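Local coordinates for uncharacterized protein (Bacteroides cellulosilyticus, PDB 5JVK) that probably hydrolyses O-glycosidic bonds within carbohydrate chains, as a member of glycoside hydrolase family 39, at residues N225-P229 against V230-L234; G267-I270 against I271-D275; I341-S345 against T346-D350; N387-H390 against N391-L394. All blocks are in the same frame, centred on the assembly; numbering follows the deposited sequence.

How the interactions relate
Interactions 1 and 2 sit side by side, centres 11 Å apart. Each opens a helix that follows a strand of the eight-stranded barrel. Y233 CD2 lies 3.6 Å from F269 CZ, and the rings meet edge-to-face. Interactions 3 and 4 form a second pair, centres 7 Å apart, in the loops after the last two barrel strands. S345 N and N391 O, 2.9 Å apart, probably share a hydrogen bond. The pairs lie about 30 Å apart, centre to centre. In clan GH-A, which includes family 39, the catalytic carboxylates follow the C-terminal ends of barrel strands 4 and 7. Interactions 1 and 3 belong to the loops after those strands. A glycerol, probably from crystallisation, binds at interaction 3.

Interaction 1. Residues N225-P229 against V230-L234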
loop_
_atom_site.group_PDB
_atom_site.type_symbol
_atom_site.label_atom_id
_atom_site.label_comp_id
_atom_site.label_asym_id
_atom_site.label_seq_id
_atom_site.Cartn_x
_atom_site.Cartn_y
_atom_site.Cartn_z
ATOM N N ASN A 225 3.214 20.370 -8.135
ATOM C CA ASN A 225 2.513 20.669 -9.389
ATOM C C ASN A 225 2.673 22.151 -9.739
ATOM O O ASN A 225 2.854 22.515 -10.902
ATOM C CB ASN A 225 1.032 20.306 -9.266
ATOM C CG ASN A 225 0.807 18.810 -9.134
ATOM O OD1 ASN A 225 0.352 18.326 -8.098
ATOM N ND2 ASN A 225 1.118 18.072 -10.188
ATOM N N TYR A 226 2.568 22.990 -8.711
ATOM C CA TYR A 226 2.956 24.413 -8.767
ATOM C C TYR A 226 4.356 24.701 -9.353
ATOM O O TYR A 226 4.546 25.740 -9.987
ATOM C CB TYR A 226 2.814 25.083 -7.380
ATOM C CG TYR A 226 3.192 24.215 -6.187
ATOM C CD1 TYR A 226 4.525 23.997 -5.847
ATOM C CD2 TYR A 226 2.204 23.614 -5.394
ATOM C CE1 TYR A 226 4.867 23.204 -4.759
ATOM C CE2 TYR A 226 2.538 22.816 -4.309
ATOM C CZ TYR A 226 3.869 22.615 -3.995
ATOM O OH TYR A 226 4.207 21.830 -2.920
ATOM N N ALA A 227 5.318 23.799 -9.136
ATOM C CA ALA A 227 6.683 23.953 -9.662
ATOM C C ALA A 227 6.839 23.335 -11.055
ATOM O O ALA A 227 6.526 22.160 -11.253
ATOM C CB ALA A 227 7.685 23.326 -8.706
ATOM N N ASP A 228 7.327 24.132 -12.008
ATOM C CA ASP A 228 7.631 23.656 -13.364
ATOM C C ASP A 228 8.822 22.682 -13.319
ATOM O O ASP A 228 9.791 22.938 -12.598
ATOM C CB ASP A 228 7.954 24.839 -14.289
ATOM C CG ASP A 228 8.232 24.411 -15.724
ATOM O OD1 ASP A 228 7.270 24.103 -16.455
ATOM O OD2 ASP A 228 9.415 24.387 -16.127
ATOM N N PRO A 229 8.749 21.561 -14.071
ATOM C CA PRO A 229 9.860 20.601 -14.123
ATOM C C PRO A 229 11.231 21.195 -14.488
ATOM O O PRO A 229 12.212 20.942 -13.784
ATOM C CB PRO A 229 9.407 19.606 -15.197
ATOM C CG PRO A 229 7.924 19.623 -15.113
ATOM C CD PRO A 229 7.541 21.023 -14.730
ATOM N N VAL A 230 11.288 21.979 -15.562
ATOM C CA VAL A 230 12.560 22.489 -16.089
ATOM C C VAL A 230 12.993 23.797 -15.418
ATOM O O VAL A 230 14.152 23.935 -15.028
ATOM C CB VAL A 230 12.496 22.674 -17.625
ATOM C CG1 VAL A 230 13.826 23.194 -18.172
ATOM C CG2 VAL A 230 12.118 21.357 -18.296
ATOM N N LYS A 231 12.068 24.747 -15.292
ATOM C CA LYS A 231 12.390 26.101 -14.813
ATOM C C LYS A 231 12.486 26.240 -13.293
ATOM O O LYS A 231 13.253 27.071 -12.811
ATOM C CB LYS A 231 11.378 27.120 -15.352
ATOM C CG LYS A 231 11.430 27.296 -16.862
ATOM C CD LYS A 231 10.373 28.273 -17.348
ATOM C CE LYS A 231 10.335 28.326 -18.868
ATOM N NZ LYS A 231 9.278 29.246 -19.369
ATOM N N ASP A 232 11.700 25.459 -12.548
ATOM C CA ASP A 232 11.669 25.540 -11.075
ATOM C C ASP A 232 12.313 24.337 -10.388
ATOM O O ASP A 232 13.196 24.508 -9.542
ATOM C CB ASP A 232 10.228 25.707 -10.573
ATOM C CG ASP A 232 9.573 26.995 -11.061
ATOM O OD1 ASP A 232 10.282 27.997 -11.298
ATOM O OD2 ASP A 232 8.332 27.003 -11.201
ATOM N N TYR A 233 11.874 23.132 -10.746
ATOM C CA TYR A 233 12.306 21.913 -10.050
ATOM C C TYR A 233 13.762 21.526 -10.338
ATOM O O TYR A 233 14.515 21.239 -9.409
ATOM C CB TYR A 233 11.377 20.736 -10.377
ATOM C CG TYR A 233 11.529 19.571 -9.422
ATOM C CD1 TYR A 233 10.662 19.410 -8.338
ATOM C CD2 TYR A 233 12.548 18.631 -9.593
ATOM C CE1 TYR A 233 10.804 18.346 -7.459
ATOM C CE2 TYR A 233 12.700 17.570 -8.718
ATOM C CZ TYR A 233 11.828 17.433 -7.654
ATOM O OH TYR A 233 11.975 16.372 -6.798
ATOM N N LEU A 234 14.149 21.505 -11.611
ATOM C CA LEU A 234 15.496 21.059 -11.999
ATOM C C LEU A 234 16.641 21.904 -11.396
ATOM O O LEU A 234 17.662 21.339 -11.003
ATOM C CB LEU A 234 15.621 20.946 -13.530
ATOM C CG LEU A 234 16.934 20.423 -14.132
ATOM C CD1 LEU A 234 17.374 19.106 -13.503
ATOM C CD2 LEU A 234 16.782 20.259 -15.636
#
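D228 and D232 each turn a carboxylate oxygen to backbone N-H groups at the first turn of helix 229-247. D228 reaches forward. Its CG is anti to the backbone N (chi1 -178°), which carries OD2 over the start of the helix. The anti lone pair of OD2 takes K231 N at 2.8 Å in a nearly straight bond. V230 N adds a weak bond to the same oxygen. The CB and CG of K231 lie alongside OD2, but the rest of the lysine extends away. D232 points back. Its OD2 accepts D228 N at 3.1 Å, from the anti side and 29° out of the carboxylate plane. Behind this bond, D232 CB packs on A227 CB at 4.0 Å. D228 O is gripped twice, by Y233 N at 2.8 Å and by D232 N, which comes from above the carbonyl plane. L234 N bonds P229 O at 3.0 Å. The Y233 ring leads off to the barrel, where its OH bonds L220 O. D228 is thus a helix N-cap. The return bond recalls a capping box but comes one residue later, in a wide pi-type first turn of this barrel helix.

Interaction 2. Residues G267-I270 against I271-D275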
loop_
_atom_site.group_PDB
_atom_site.type_symbol
_atom_site.label_atom_id
_atom_site.label_comp_id
_atom_site.label_asym_id
_atom_site.label_seq_id
_atom_site.Cartn_x
_atom_site.Cartn_y
_atom_site.Cartn_z
ATOM N N GLY A 267 4.445 10.565 -18.233
ATOM C CA GLY A 267 5.789 11.141 -18.268
ATOM C C GLY A 267 5.814 12.657 -18.252
ATOM O O GLY A 267 6.733 13.262 -18.798
ATOM N N ALA A 268 4.825 13.271 -17.605
ATOM C CA ALA A 268 4.677 14.730 -17.627
ATOM C C ALA A 268 5.770 15.467 -16.848
ATOM O O ALA A 268 6.067 16.617 -17.168
ATOM C CB ALA A 268 3.299 15.137 -17.121
ATOM N N PHE A 269 6.355 14.821 -15.836
ATOM C CA PHE A 269 7.483 15.396 -15.089
ATOM C C PHE A 269 8.826 15.013 -15.707
ATOM O O PHE A 269 9.675 15.876 -15.931
ATOM C CB PHE A 269 7.469 14.965 -13.617
ATOM C CG PHE A 269 8.734 15.317 -12.873
ATOM C CD1 PHE A 269 8.910 16.586 -12.329
ATOM C CD2 PHE A 269 9.766 14.385 -12.741
ATOM C CE1 PHE A 269 10.084 16.915 -11.658
ATOM C CE2 PHE A 269 10.939 14.710 -12.073
ATOM C CZ PHE A 269 11.100 15.975 -11.531
ATOM N N ILE A 270 9.020 13.719 -15.952
ATOM C CA ILE A 270 10.331 13.190 -16.346
ATOM C C ILE A 270 10.756 13.591 -17.766
ATOM O O ILE A 270 11.924 13.909 -17.981
ATOM C CB ILE A 270 10.425 11.649 -16.134
ATOM C CG1 ILE A 270 11.888 11.177 -16.108
ATOM C CG2 ILE A 270 9.640 10.875 -17.186
ATOM C CD1 ILE A 270 12.681 11.653 -14.909
ATOM N N ILE A 271 9.821 13.597 -18.718
ATOM C CA ILE A 271 10.154 13.888 -20.124
ATOM C C ILE A 271 10.725 15.311 -20.329
ATOM O O ILE A 271 11.737 15.458 -21.015
ATOM C CB ILE A 271 8.967 13.586 -21.088
ATOM C CG1 ILE A 271 8.697 12.072 -21.124
ATOM C CG2 ILE A 271 9.246 14.108 -22.499
ATOM C CD1 ILE A 271 7.428 11.674 -21.851
ATOM N N PRO A 272 10.088 16.352 -19.746
ATOM C CA PRO A 272 10.708 17.689 -19.790
ATOM C C PRO A 272 12.103 17.764 -19.156
ATOM O O PRO A 272 12.966 18.486 -19.657
ATOM C CB PRO A 272 9.732 18.565 -18.995
ATOM C CG PRO A 272 8.423 17.873 -19.085
ATOM C CD PRO A 272 8.700 16.406 -19.244
ATOM N N VAL A 273 12.303 17.023 -18.065
ATOM C CA VAL A 273 13.579 16.996 -17.343
ATOM C C VAL A 273 14.662 16.297 -18.171
ATOM O O VAL A 273 15.806 16.753 -18.195
ATOM C CB VAL A 273 13.433 16.323 -15.952
ATOM C CG1 VAL A 273 14.787 16.136 -15.270
ATOM C CG2 VAL A 273 12.508 17.139 -15.052
ATOM N N LEU A 274 14.304 15.201 -18.840
ATOM C CA LEU A 274 15.240 14.479 -19.709
ATOM C C LEU A 274 15.605 15.286 -20.956
ATOM O O LEU A 274 16.778 15.341 -21.337
ATOM C CB LEU A 274 14.670 13.116 -20.121
ATOM C CG LEU A 274 14.439 12.092 -19.000
ATOM C CD1 LEU A 274 13.612 10.925 -19.516
ATOM C CD2 LEU A 274 15.748 11.597 -18.402
ATOM N N ASP A 275 14.603 15.912 -21.578
ATOM C CA ASP A 275 14.816 16.765 -22.759
ATOM C C ASP A 275 15.673 18.006 -22.467
ATOM O O ASP A 275 16.303 18.540 -23.380
ATOM C CB ASP A 275 13.475 17.188 -23.388
ATOM C CG ASP A 275 12.730 16.024 -24.055
ATOM O OD1 ASP A 275 13.290 14.910 -24.183
ATOM O OD2 ASP A 275 11.565 16.232 -24.457
#
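V273 CG2 sits over one face of the F269 ring, 4.1 Å from its centroid and only 16° off the ring normal. This is a CH-pi contact, offset toward the rim at CZ. F269 has its CG anti to the backbone N (chi1 169°), which brings the ring round toward the helix and under the V273 methyl. One residue along, I270 and L274 meet, crossing obliquely. I270 CG1 lies 3.8 Å from L274 CD1. L274 N also bonds I270 O at 2.8 Å. I271 folds the other way. Its CG1 stands beside the backbone N (chi1 -67°) and the chain runs extended to CD1 along the G267 carbonyl, with CD1 4.0 Å from G267 CA. G267 has positive phi, and a CB there would collide with I271 CD1. I271 N bonds G267 O at 3.1 Å. An alanine in place of I271 would keep that bond but would probably open a gap over G267 and against Y318 of helix 312-325. The P272 ring lies by the loop carbonyls, CG 3.3 Å from A268 O. P272 also packs on P229 and V230 of helix 229-247. The whole is a loop turning into the first turn of a short helix, 270-275, on the outside of the beta/alpha barrel after strand 252-255.

Interaction 3. Residues I341-S345 against T346-D350; sequences IGWNS and TTNLD. With GOL (glycerol), chain F.
N344 opens an Asx motif with the four residues after it. Its OD1 takes T347 N at 3.0 Å, in a fairly straight bond (166°), and T346 N more weakly. N348 N returns a weak bond to N344 O. The turn lies in the loop between barrel strand 335-341 and helix 350-366. With chi1 at 62°, N344 CG stands between its backbone N and carbonyl carbon, a position that lets OD1 reach the N-H groups of T346 and T347. D350, the first residue of the helix, closes back on S345. Its CB passes the glycerol, 3.6 Å from GOL O2. Its CG lies against GOL C1. At the tip the two oxygens part: OD1 accepts S345 OG at 2.7 Å, nearly along its own C-O bond, and OD2 faces GOL C3 and makes a weak, long ion pair with R396. S345 OG also bonds K402 NZ. With an alanine at D350 the S345 hydroxyl would probably lose its carboxylate acceptor, and K402 and R396 a nearby negative charge. The glycerol spans the same ends: O1 donates to S345 O, and O2 accepts D350 N at 3.0 Å. The W343 indole bonds N294 O through NE1. A water accepts from N344 N at 2.8 Å and sits 2.7 Å from T347 OG1.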
loop_
_atom_site.group_PDB
_atom_site.type_symbol
_atom_site.label_atom_id
_atom_site.label_comp_id
_atom_site.label_asym_id
_atom_site.label_seq_id
_atom_site.Cartn_x
_atom_site.Cartn_y
_atom_site.Cartn_z
ATOM N N ILE A 341 -0.534 5.239 -4.765
ATOM C CA ILE A 341 -1.655 4.782 -5.578
ATOM C C ILE A 341 -2.717 4.256 -4.619
ATOM O O ILE A 341 -2.382 3.653 -3.601
ATOM C CB ILE A 341 -1.231 3.727 -6.628
ATOM C CG1 ILE A 341 -2.404 3.387 -7.556
ATOM C CG2 ILE A 341 -0.684 2.463 -5.970
ATOM C CD1 ILE A 341 -2.009 2.570 -8.767
ATOM N N GLY A 342 -3.986 4.507 -4.919
ATOM C CA GLY A 342 -5.054 4.059 -4.044
ATOM C C GLY A 342 -6.452 4.368 -4.524
ATOM O O GLY A 342 -6.650 5.142 -5.459
ATOM N N TRP A 343 -7.413 3.724 -3.871
ATOM C CA TRP A 343 -8.838 3.948 -4.077
ATOM C C TRP A 343 -9.463 4.172 -2.704
ATOM O O TRP A 343 -8.943 3.685 -1.697
ATOM C CB TRP A 343 -9.474 2.739 -4.760
ATOM C CG TRP A 343 -9.094 2.574 -6.210
ATOM C CD1 TRP A 343 -9.845 2.909 -7.289
ATOM C CD2 TRP A 343 -7.879 2.021 -6.726
ATOM N NE1 TRP A 343 -9.184 2.607 -8.449
ATOM C CE2 TRP A 343 -7.972 2.060 -8.134
ATOM C CE3 TRP A 343 -6.726 1.494 -6.138
ATOM C CZ2 TRP A 343 -6.949 1.599 -8.967
ATOM C CZ3 TRP A 343 -5.709 1.039 -6.960
ATOM C CH2 TRP A 343 -5.827 1.092 -8.364
ATOM N N ASN A 344 -10.576 4.901 -2.668
ATOM C CA ASN A 344 -11.231 5.282 -1.409
ATOM C C ASN A 344 -12.662 4.764 -1.341
ATOM O O ASN A 344 -13.308 4.561 -2.372
ATOM C CB ASN A 344 -11.204 6.802 -1.217
ATOM C CG ASN A 344 -11.954 7.548 -2.304
ATOM O OD1 ASN A 344 -13.183 7.626 -2.287
ATOM N ND2 ASN A 344 -11.215 8.106 -3.255
ATOM N N SER A 345 -13.150 4.574 -0.114
ATOM C CA SER A 345 -14.503 4.053 0.132
ATOM C C SER A 345 -15.649 5.073 -0.028
ATOM O O SER A 345 -16.811 4.718 0.195
ATOM C CB SER A 345 -14.579 3.391 1.514
ATOM O OG SER A 345 -13.649 2.326 1.616
ATOM N N THR A 346 -15.342 6.319 -0.402
ATOM C CA THR A 346 -16.381 7.299 -0.743
ATOM C C THR A 346 -16.897 7.071 -2.167
ATOM O O THR A 346 -18.109 6.986 -2.376
ATOM C CB THR A 346 -15.878 8.751 -0.592
ATOM O OG1 THR A 346 -15.458 8.975 0.760
ATOM C CG2 THR A 346 -16.971 9.762 -0.951
ATOM N N THR A 347 -15.979 6.972 -3.130
ATOM C CA THR A 347 -16.330 6.769 -4.548
ATOM C C THR A 347 -16.275 5.302 -5.018
ATOM O O THR A 347 -16.592 5.013 -6.174
ATOM C CB THR A 347 -15.448 7.625 -5.477
ATOM O OG1 THR A 347 -14.072 7.285 -5.289
ATOM C CG2 THR A 347 -15.645 9.103 -5.191
ATOM N N ASN A 348 -15.860 4.389 -4.139
ATOM C CA ASN A 348 -15.979 2.948 -4.387
ATOM C C ASN A 348 -16.566 2.239 -3.172
ATOM O O ASN A 348 -16.515 2.748 -2.052
ATOM C CB ASN A 348 -14.613 2.334 -4.716
ATOM C CG ASN A 348 -14.183 2.588 -6.150
ATOM O OD1 ASN A 348 -14.834 2.147 -7.098
ATOM N ND2 ASN A 348 -13.072 3.272 -6.318
ATOM N N LEU A 349 -17.112 1.051 -3.413
ATOM C CA LEU A 349 -17.526 0.148 -2.342
ATOM C C LEU A 349 -16.273 -0.341 -1.617
ATOM O O LEU A 349 -15.185 -0.347 -2.200
ATOM C CB LEU A 349 -18.280 -1.053 -2.919
ATOM C CG LEU A 349 -19.568 -0.807 -3.709
ATOM C CD1 LEU A 349 -19.981 -2.071 -4.452
ATOM C CD2 LEU A 349 -20.682 -0.337 -2.788
ATOM N N ASP A 350 -16.421 -0.763 -0.362
ATOM C CA ASP A 350 -15.304 -1.355 0.388
ATOM C C ASP A 350 -14.719 -2.563 -0.348
ATOM O O ASP A 350 -13.505 -2.742 -0.382
ATOM C CB ASP A 350 -15.749 -1.803 1.793
ATOM C CG ASP A 350 -15.811 -0.662 2.805
ATOM O OD1 ASP A 350 -15.237 0.423 2.564
ATOM O OD2 ASP A 350 -16.434 -0.875 3.871
HETATM C C1 GOL F . -18.399 1.631 1.426
HETATM O O1 GOL F . -18.911 2.973 1.339
HETATM C C2 GOL F . -19.510 0.591 1.646
HETATM O O2 GOL F . -19.114 -0.644 1.041
HETATM C C3 GOL F . -19.805 0.350 3.132
HETATM O O3 GOL F . -20.656 -0.796 3.288
HETATM O O HOH W 1 -12.005 5.579 -4.969
#

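Interaction 4. Residues N387-H390 against N391-L394; sequences NIEH and NFGL
N391 N bonds I388 O at 3.2 Å, approaching from well above the carbonyl plane, just as the short 3-10 segment 388-390 ends. H390 N makes the preceding bond of the same kind, to N387 O. The F392 ring then comes back alongside the turn. Its CD2 edge reaches E389 CA at 4.0 Å, with the CA close to the ring plane. I388 O approaches the same part of the ring, 3.2 Å from CD2. The E389 side chain runs beside the phenylalanine in the same direction. Its chain bends at chi2 (-67°), which brings OE1 to 4.0 Å from F392 CE2. The carboxylate and ring planes stand 37° apart. On the far end of the turn, N387 does two jobs. Its OD1 accepts a weak bond from E389 N, an Asx turn. Its ND2 lies over the centre of the H390 ring, 3.1 Å above the plane. A water accepts from F392 N at 2.9 Å and lies 2.9 Å from E389 O, within the same turn. The turn belongs to the long loop between barrel strand 373-375 and helix 403-415. F392 stacks edge-to-face on Y376, just past that strand, and its O accepts W375 NE1. G393 O receives Q353 NE2 from helix 350-366, and also K402 NZ just ahead of helix 403-415.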
loop_
_atom_site.group_PDB
_atom_site.type_symbol
_atom_site.label_atom_id
_atom_site.label_comp_id
_atom_site.label_asym_id
_atom_site.label_seq_id
_atom_site.Cartn_x
_atom_site.Cartn_y
_atom_site.Cartn_z
ATOM N N ASN A 387 -16.184 12.582 2.574
ATOM C CA ASN A 387 -14.867 13.191 2.346
ATOM C C ASN A 387 -13.917 12.090 1.866
ATOM O O ASN A 387 -13.611 11.168 2.627
ATOM C CB ASN A 387 -14.357 13.823 3.653
ATOM C CG ASN A 387 -13.003 14.510 3.507
ATOM O OD1 ASN A 387 -12.409 14.554 2.427
ATOM N ND2 ASN A 387 -12.509 15.055 4.610
ATOM N N ILE A 388 -13.451 12.187 0.617
ATOM C CA ILE A 388 -12.623 11.123 0.013
ATOM C C ILE A 388 -11.309 10.874 0.759
ATOM O O ILE A 388 -10.861 9.735 0.857
ATOM C CB ILE A 388 -12.327 11.342 -1.503
ATOM C CG1 ILE A 388 -11.467 12.589 -1.770
ATOM C CG2 ILE A 388 -13.618 11.411 -2.311
ATOM C CD1 ILE A 388 -10.949 12.656 -3.193
ATOM N N GLU A 389 -10.720 11.941 1.299
ATOM C CA GLU A 389 -9.429 11.867 1.985
ATOM C C GLU A 389 -9.498 11.120 3.324
ATOM O O GLU A 389 -8.474 10.672 3.824
ATOM C CB GLU A 389 -8.849 13.276 2.194
ATOM C CG GLU A 389 -8.566 14.066 0.913
ATOM C CD GLU A 389 -7.450 13.485 0.046
ATOM O OE1 GLU A 389 -6.621 12.690 0.535
ATOM O OE2 GLU A 389 -7.394 13.840 -1.150
ATOM N N HIS A 390 -10.701 10.989 3.888
ATOM C CA HIS A 390 -10.938 10.218 5.119
ATOM C C HIS A 390 -11.271 8.741 4.876
ATOM O O HIS A 390 -11.593 8.032 5.834
ATOM C CB HIS A 390 -12.093 10.852 5.912
ATOM C CG HIS A 390 -11.771 12.192 6.493
ATOM N ND1 HIS A 390 -12.630 12.854 7.343
ATOM C CD2 HIS A 390 -10.681 12.986 6.370
ATOM C CE1 HIS A 390 -12.093 14.005 7.704
ATOM N NE2 HIS A 390 -10.908 14.108 7.130
ATOM N N ASN A 391 -11.210 8.274 3.626
ATOM C CA ASN A 391 -11.666 6.920 3.281
ATOM C C ASN A 391 -10.706 6.096 2.398
ATOM O O ASN A 391 -11.106 5.066 1.853
ATOM C CB ASN A 391 -13.053 7.020 2.636
ATOM C CG ASN A 391 -14.110 7.494 3.612
ATOM O OD1 ASN A 391 -14.558 8.636 3.557
ATOM N ND2 ASN A 391 -14.495 6.621 4.528
ATOM N N PHE A 392 -9.439 6.511 2.304
ATOM C CA PHE A 392 -8.415 5.758 1.553
ATOM C C PHE A 392 -7.798 4.591 2.339
ATOM O O PHE A 392 -7.002 3.831 1.780
ATOM C CB PHE A 392 -7.281 6.688 1.089
ATOM C CG PHE A 392 -7.586 7.450 -0.165
ATOM C CD1 PHE A 392 -7.414 6.852 -1.413
ATOM C CD2 PHE A 392 -8.019 8.772 -0.108
ATOM C CE1 PHE A 392 -7.683 7.558 -2.580
ATOM C CE2 PHE A 392 -8.289 9.483 -1.271
ATOM C CZ PHE A 392 -8.122 8.876 -2.508
ATOM N N GLY A 393 -8.156 4.443 3.615
ATOM C CA GLY A 393 -7.474 3.513 4.513
ATOM C C GLY A 393 -7.758 2.031 4.341
ATOM O O GLY A 393 -8.777 1.640 3.770
ATOM N N LEU A 394 -6.828 1.216 4.832
ATOM C CA LEU A 394 -7.037 -0.220 5.046
ATOM C C LEU A 394 -7.693 -0.466 6.408
ATOM O O LEU A 394 -8.457 -1.419 6.570
ATOM C CB LEU A 394 -5.711 -0.982 4.961
ATOM C CG LEU A 394 -4.833 -0.728 3.732
ATOM C CD1 LEU A 394 -3.560 -1.553 3.813
ATOM C CD2 LEU A 394 -5.571 -1.021 2.436
HETATM O O HOH W 2 -7.784 7.850 4.255
#